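Local coordinates for protein citrate synthase (Metallosphaera sedula, PDB 6ABW) that probably catalyses the condensation of oxaloacetate with acetyl-CoA and water to give citrate and CoA, a step of the tricarboxylic acid cycle, at residues Q90-I95 / P155-P160; V105-T110 / R148-K153. All blocks are in the same frame, centred on the assembly; numbering follows the deposited sequence.

In the fold
Both contacts fasten the region around helix 128-151 to the helices that precede it, and their centres lie about 11 Å apart. Contact 1 is the more peripheral, about 20 Å from the centre of the chain: one buried isoleucine of helix 89-97 meets two partly exposed residues of the loop after helix 128-151. Contact 2, about 16 Å from that centre, is buried and joins helix 104-119 to the end of helix 128-151. Hydrocarbon alone makes the first, whereas the second sets a methionine thioether against lysine methylenes and an alanine methyl. They touch at several points, among them O of Ile-95, 3.4 Å from CE of Met-107, and both reach the second subunit.

Contact 1 (Q90-I95 / P155-P160); sequences QVIDMI and PAIPEP
The torsions of Ile-92 split its two branches between two partners. With chi1 at -58°, CG2 stands anti to the backbone N and is carried to Pro-155, while CG1 lies beside that N and, through a second bend (chi2 -48°), sends CD1 toward Ile-157. Ile-157 has a similar bent form, its chi2 of -62° turning CD1 back to the helix although its CB does not point there.

The distances show how unequal the two touches are. CG2 of Ile-92 rests against the CB-CG bond of Pro-155, 3.7 Å from CB and 3.8 Å from CG. The second touch is a looser meeting of methyl ends, with CD1 of Ile-92 and CD1 of Ile-157 4.2 Å apart. The backbones stay well separated: the nearest pair of CA atoms, those of Ile-92 and Pro-155, is 7.5 Å apart.

Neighbouring elements complete the setting. Ile-92 also packs on Val-87 and Pro-155 on Asn-145 of helix 128-151, and ND2 of Asn-145 is hydrogen-bonded to O of Ala-156. Just before this segment, O of Lys-153 is hydrogen-bonded to OH of Tyr-96 of helix 89-97, a polar link beside the apolar one. With 112 Å² buried in total and methyl and ring carbons doing all the touching, the chemistry implies a small, non-directional van der Waals join between Ile-92 and residues 155-157.

Contact 2 (V105-T110 / R148-K153); sequences VGMMET and RAKEGK
Met-107 and Lys-150 meet at an oblique crossing, the sulfur of one lying against the methylenes of the other. SD of Met-107 is 3.8 Å from CG of Lys-150 and equally far from its CD, so the thioether sits beside that carbon-carbon bond rather than at the ammonium end. A bend at chi3 (63°) then directs the methyl of Met-107 toward Ala-149, leaving CE 4.2 Å from CB of the alanine. One bent side chain therefore touches two consecutive residues, and the helices approach through side chains, CA of Met-107 and CA of Ala-149 being 9.7 Å apart.

Lys-150 divides its work. Its methylenes pack on the sulfur, while NZ is hydrogen-bonded to the carbonyl O of Ser-102 and the ammonium makes a cation-pi contact with Tyr-340.

Each segment is secured separately. On the methionine side, O of Gly-106 accepts from N and OG1 of Thr-110, which approach from opposite faces of the carbonyl plane; the hydroxyl bond is 3.0 Å from OG1 to O. On the other, helix 128-151 ends in a Schellman motif, with Gly-152 at positive phi, N of Lys-153 2.9 Å from O of Arg-148 and N of Gly-152 3.1 Å from O of Ala-149.

Helix 89-97 adjoins both segments, Ile-95 meeting Met-107 and Tyr-96 packing on Ala-149. Around helix 104-119, helix 342-365 borders Val-105 and Met-108, and OE2 of Glu-109 is hydrogen-bonded to OG of Ser-216 of the second subunit.

Contact 1 (Q90-I95 / P155-P160)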
loop_
_atom_site.group_PDB
_atom_site.type_symbol
_atom_site.label_atom_id
_atom_site.label_comp_id
_atom_site.label_asym_id
_atom_site.label_seq_id
_atom_site.Cartn_x
_atom_site.Cartn_y
_atom_site.Cartn_z
ATOM N N GLN A 90 6.310 14.706 14.722
ATOM C CA GLN A 90 5.671 13.430 14.944
ATOM C C GLN A 90 6.113 12.407 13.885
ATOM O O GLN A 90 6.237 11.229 14.204
ATOM C CB GLN A 90 4.160 13.574 14.949
ATOM C CG GLN A 90 3.608 14.326 16.144
ATOM C CD GLN A 90 3.755 15.836 16.103
ATOM O OE1 GLN A 90 4.007 16.461 15.050
ATOM N NE2 GLN A 90 3.620 16.433 17.265
ATOM N N VAL A 91 6.361 12.857 12.639
ATOM C CA VAL A 91 6.824 11.933 11.598
ATOM C C VAL A 91 8.234 11.425 11.948
ATOM O O VAL A 91 8.534 10.218 11.846
ATOM C CB VAL A 91 6.827 12.592 10.218
ATOM C CG1 VAL A 91 7.322 11.621 9.177
ATOM C CG2 VAL A 91 5.417 12.978 9.862
ATOM N N ILE A 92 9.107 12.361 12.362
ATOM C CA ILE A 92 10.438 12.029 12.769
ATOM C C ILE A 92 10.399 11.084 13.975
ATOM O O ILE A 92 11.108 10.067 14.006
ATOM C CB ILE A 92 11.293 13.302 13.078
ATOM C CG1 ILE A 92 11.398 14.260 11.897
ATOM C CG2 ILE A 92 12.650 12.919 13.670
ATOM C CD1 ILE A 92 11.752 13.601 10.603
ATOM N N ASP A 93 9.550 11.389 14.964
ATOM C CA ASP A 93 9.446 10.568 16.183
ATOM C C ASP A 93 9.077 9.146 15.812
ATOM O O ASP A 93 9.560 8.165 16.411
ATOM C CB ASP A 93 8.363 11.094 17.141
ATOM C CG ASP A 93 8.680 12.475 17.771
ATOM O OD1 ASP A 93 9.824 12.982 17.627
ATOM O OD2 ASP A 93 7.717 13.053 18.395
ATOM N N MET A 94 8.220 9.005 14.828
ATOM C CA MET A 94 7.798 7.671 14.436
ATOM C C MET A 94 8.900 6.854 13.850
ATOM O O MET A 94 9.061 5.674 14.192
ATOM C CB MET A 94 6.679 7.738 13.412
ATOM C CG MET A 94 5.405 8.248 14.082
ATOM S SD MET A 94 3.936 8.310 12.999
ATOM C CE MET A 94 4.370 7.019 11.862
ATOM N N ILE A 95 9.711 7.472 12.998
ATOM C CA ILE A 95 10.853 6.797 12.445
ATOM C C ILE A 95 11.797 6.283 13.575
ATOM O O ILE A 95 12.311 5.137 13.532
ATOM C CB ILE A 95 11.622 7.711 11.449
ATOM C CG1 ILE A 95 10.807 7.970 10.178
ATOM C CG2 ILE A 95 12.982 7.095 11.083
ATOM C CD1 ILE A 95 11.304 9.224 9.447
ATOM N N PRO A 155 18.286 13.391 14.763
ATOM C CA PRO A 155 17.663 13.735 13.460
ATOM C C PRO A 155 18.295 14.921 12.731
ATOM O O PRO A 155 18.940 15.792 13.354
ATOM C CB PRO A 155 16.207 14.062 13.801
ATOM C CG PRO A 155 16.014 13.668 15.204
ATOM C CD PRO A 155 17.303 13.334 15.842
ATOM N N ALA A 156 18.061 15.010 11.438
ATOM C CA ALA A 156 18.485 16.193 10.670
ATOM C C ALA A 156 17.529 16.404 9.522
ATOM O O ALA A 156 17.304 15.468 8.738
ATOM C CB ALA A 156 19.866 15.985 10.081
ATOM N N ILE A 157 17.094 17.626 9.335
ATOM C CA ILE A 157 16.202 17.998 8.212
ATOM C C ILE A 157 17.019 18.614 7.115
ATOM O O ILE A 157 17.833 19.547 7.377
ATOM C CB ILE A 157 15.154 19.032 8.703
ATOM C CG1 ILE A 157 14.440 18.533 9.985
ATOM C CG2 ILE A 157 14.151 19.407 7.577
ATOM C CD1 ILE A 157 13.651 17.243 9.809
ATOM N N PRO A 158 16.847 18.142 5.855
ATOM C CA PRO A 158 17.522 18.849 4.756
ATOM C C PRO A 158 17.233 20.338 4.713
ATOM O O PRO A 158 16.115 20.776 4.987
ATOM C CB PRO A 158 17.030 18.177 3.529
ATOM C CG PRO A 158 16.537 16.780 4.020
ATOM C CD PRO A 158 15.967 17.075 5.362
ATOM N N GLU A 159 18.261 21.084 4.370
ATOM C CA GLU A 159 18.164 22.540 4.236
ATOM C C GLU A 159 18.546 22.956 2.856
ATOM O O GLU A 159 19.294 22.233 2.166
ATOM C CB GLU A 159 19.108 23.200 5.211
ATOM C CG GLU A 159 18.829 22.708 6.582
ATOM C CD GLU A 159 19.469 23.533 7.648
ATOM O OE1 GLU A 159 20.687 23.835 7.553
ATOM O OE2 GLU A 159 18.737 23.836 8.591
ATOM N N PRO A 160 18.080 24.143 2.435
ATOM C CA PRO A 160 18.447 24.661 1.135
ATOM C C PRO A 160 19.936 24.634 0.876
ATOM O O PRO A 160 20.756 24.789 1.780
ATOM C CB PRO A 160 17.967 26.099 1.191
ATOM C CG PRO A 160 16.884 26.067 2.184
ATOM C CD PRO A 160 17.450 25.200 3.250
#

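Contact 2 (V105-T110 / R148-K153)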
loop_
_atom_site.group_PDB
_atom_site.type_symbol
_atom_site.label_atom_id
_atom_site.label_comp_id
_atom_site.label_asym_id
_atom_site.label_seq_id
_atom_site.Cartn_x
_atom_site.Cartn_y
_atom_site.Cartn_z
ATOM N N VAL A 105 13.044 0.099 4.116
ATOM C CA VAL A 105 11.921 0.386 3.271
ATOM C C VAL A 105 10.613 0.399 4.100
ATOM O O VAL A 105 9.736 1.236 3.868
ATOM C CB VAL A 105 11.872 -0.605 2.090
ATOM C CG1 VAL A 105 10.544 -0.460 1.284
ATOM C CG2 VAL A 105 13.076 -0.339 1.230
ATOM N N GLY A 106 10.524 -0.477 5.115
ATOM C CA GLY A 106 9.417 -0.542 6.061
ATOM C C GLY A 106 9.308 0.727 6.909
ATOM O O GLY A 106 8.211 1.245 7.176
ATOM N N MET A 107 10.448 1.237 7.338
ATOM C CA MET A 107 10.450 2.502 8.035
ATOM C C MET A 107 9.956 3.646 7.131
ATOM O O MET A 107 9.188 4.519 7.548
ATOM C CB MET A 107 11.860 2.767 8.560
ATOM C CG MET A 107 12.315 1.706 9.523
ATOM S SD MET A 107 14.018 1.960 10.123
ATOM C CE MET A 107 13.806 3.448 10.932
ATOM N N MET A 108 10.393 3.667 5.875
ATOM C CA MET A 108 9.858 4.606 4.918
ATOM C C MET A 108 8.347 4.466 4.755
ATOM O O MET A 108 7.656 5.453 4.636
ATOM C CB MET A 108 10.515 4.446 3.535
ATOM C CG MET A 108 11.980 4.711 3.443
ATOM S SD MET A 108 12.507 4.584 1.684
ATOM C CE MET A 108 11.594 5.707 0.835
ATOM N N GLU A 109 7.837 3.253 4.638
ATOM C CA GLU A 109 6.441 2.964 4.480
ATOM C C GLU A 109 5.648 3.599 5.643
ATOM O O GLU A 109 4.595 4.273 5.413
ATOM C CB GLU A 109 6.239 1.437 4.403
ATOM C CG GLU A 109 4.848 0.942 4.171
ATOM C CD GLU A 109 4.641 -0.498 4.629
ATOM O OE1 GLU A 109 4.845 -0.794 5.833
ATOM O OE2 GLU A 109 4.177 -1.328 3.866
ATOM N N THR A 110 6.171 3.485 6.854
ATOM C CA THR A 110 5.503 3.984 8.026
ATOM C C THR A 110 5.486 5.513 8.017
ATOM O O THR A 110 4.463 6.152 8.235
ATOM C CB THR A 110 6.147 3.421 9.284
ATOM O OG1 THR A 110 6.116 1.994 9.225
ATOM C CG2 THR A 110 5.388 3.857 10.525
ATOM N N ARG A 148 19.672 7.817 9.742
ATOM C CA ARG A 148 20.172 8.352 10.991
ATOM C C ARG A 148 19.579 7.632 12.232
ATOM O O ARG A 148 20.278 7.296 13.194
ATOM C CB ARG A 148 19.998 9.844 10.989
ATOM C CG ARG A 148 20.970 10.519 10.027
ATOM C CD ARG A 148 20.724 12.012 9.962
ATOM N NE ARG A 148 21.225 12.697 11.154
ATOM C CZ ARG A 148 22.495 13.060 11.351
ATOM N NH1 ARG A 148 22.815 13.615 12.497
ATOM N NH2 ARG A 148 23.469 12.790 10.471
ATOM N N ALA A 149 18.300 7.303 12.188
ATOM C CA ALA A 149 17.718 6.416 13.178
ATOM C C ALA A 149 18.381 5.083 13.327
ATOM O O ALA A 149 18.665 4.620 14.447
ATOM C CB ALA A 149 16.239 6.250 12.994
ATOM N N LYS A 150 18.639 4.434 12.199
ATOM C CA LYS A 150 19.245 3.116 12.231
ATOM C C LYS A 150 20.699 3.185 12.773
ATOM O O LYS A 150 21.132 2.260 13.458
ATOM C CB LYS A 150 19.160 2.445 10.869
ATOM C CG LYS A 150 17.751 1.983 10.541
ATOM C CD LYS A 150 17.660 1.361 9.135
ATOM C CE LYS A 150 18.249 -0.041 9.040
ATOM N NZ LYS A 150 17.739 -1.092 9.971
ATOM N N GLU A 151 21.367 4.278 12.535
ATOM C CA GLU A 151 22.714 4.513 12.990
ATOM C C GLU A 151 22.740 5.077 14.447
ATOM O O GLU A 151 23.812 5.153 15.028
ATOM C CB GLU A 151 23.404 5.487 12.070
ATOM C CG GLU A 151 23.718 5.078 10.638
ATOM C CD GLU A 151 24.845 4.051 10.451
ATOM O OE1 GLU A 151 24.673 2.820 10.793
ATOM O OE2 GLU A 151 25.890 4.477 9.859
ATOM N N GLY A 152 21.600 5.477 15.014
ATOM C CA GLY A 152 21.503 6.002 16.390
ATOM C C GLY A 152 22.038 7.411 16.474
ATOM O O GLY A 152 22.566 7.785 17.493
ATOM N N LYS A 153 21.896 8.207 15.405
ATOM C CA LYS A 153 22.286 9.627 15.411
ATOM C C LYS A 153 21.080 10.524 15.585
ATOM O O LYS A 153 19.938 10.154 15.283
ATOM C CB LYS A 153 22.911 10.024 14.090
ATOM C CG LYS A 153 24.250 9.370 13.784
ATOM C CD LYS A 153 24.682 9.888 12.401
ATOM C CE LYS A 153 26.163 9.817 12.117
ATOM N NZ LYS A 153 26.630 8.442 12.384
#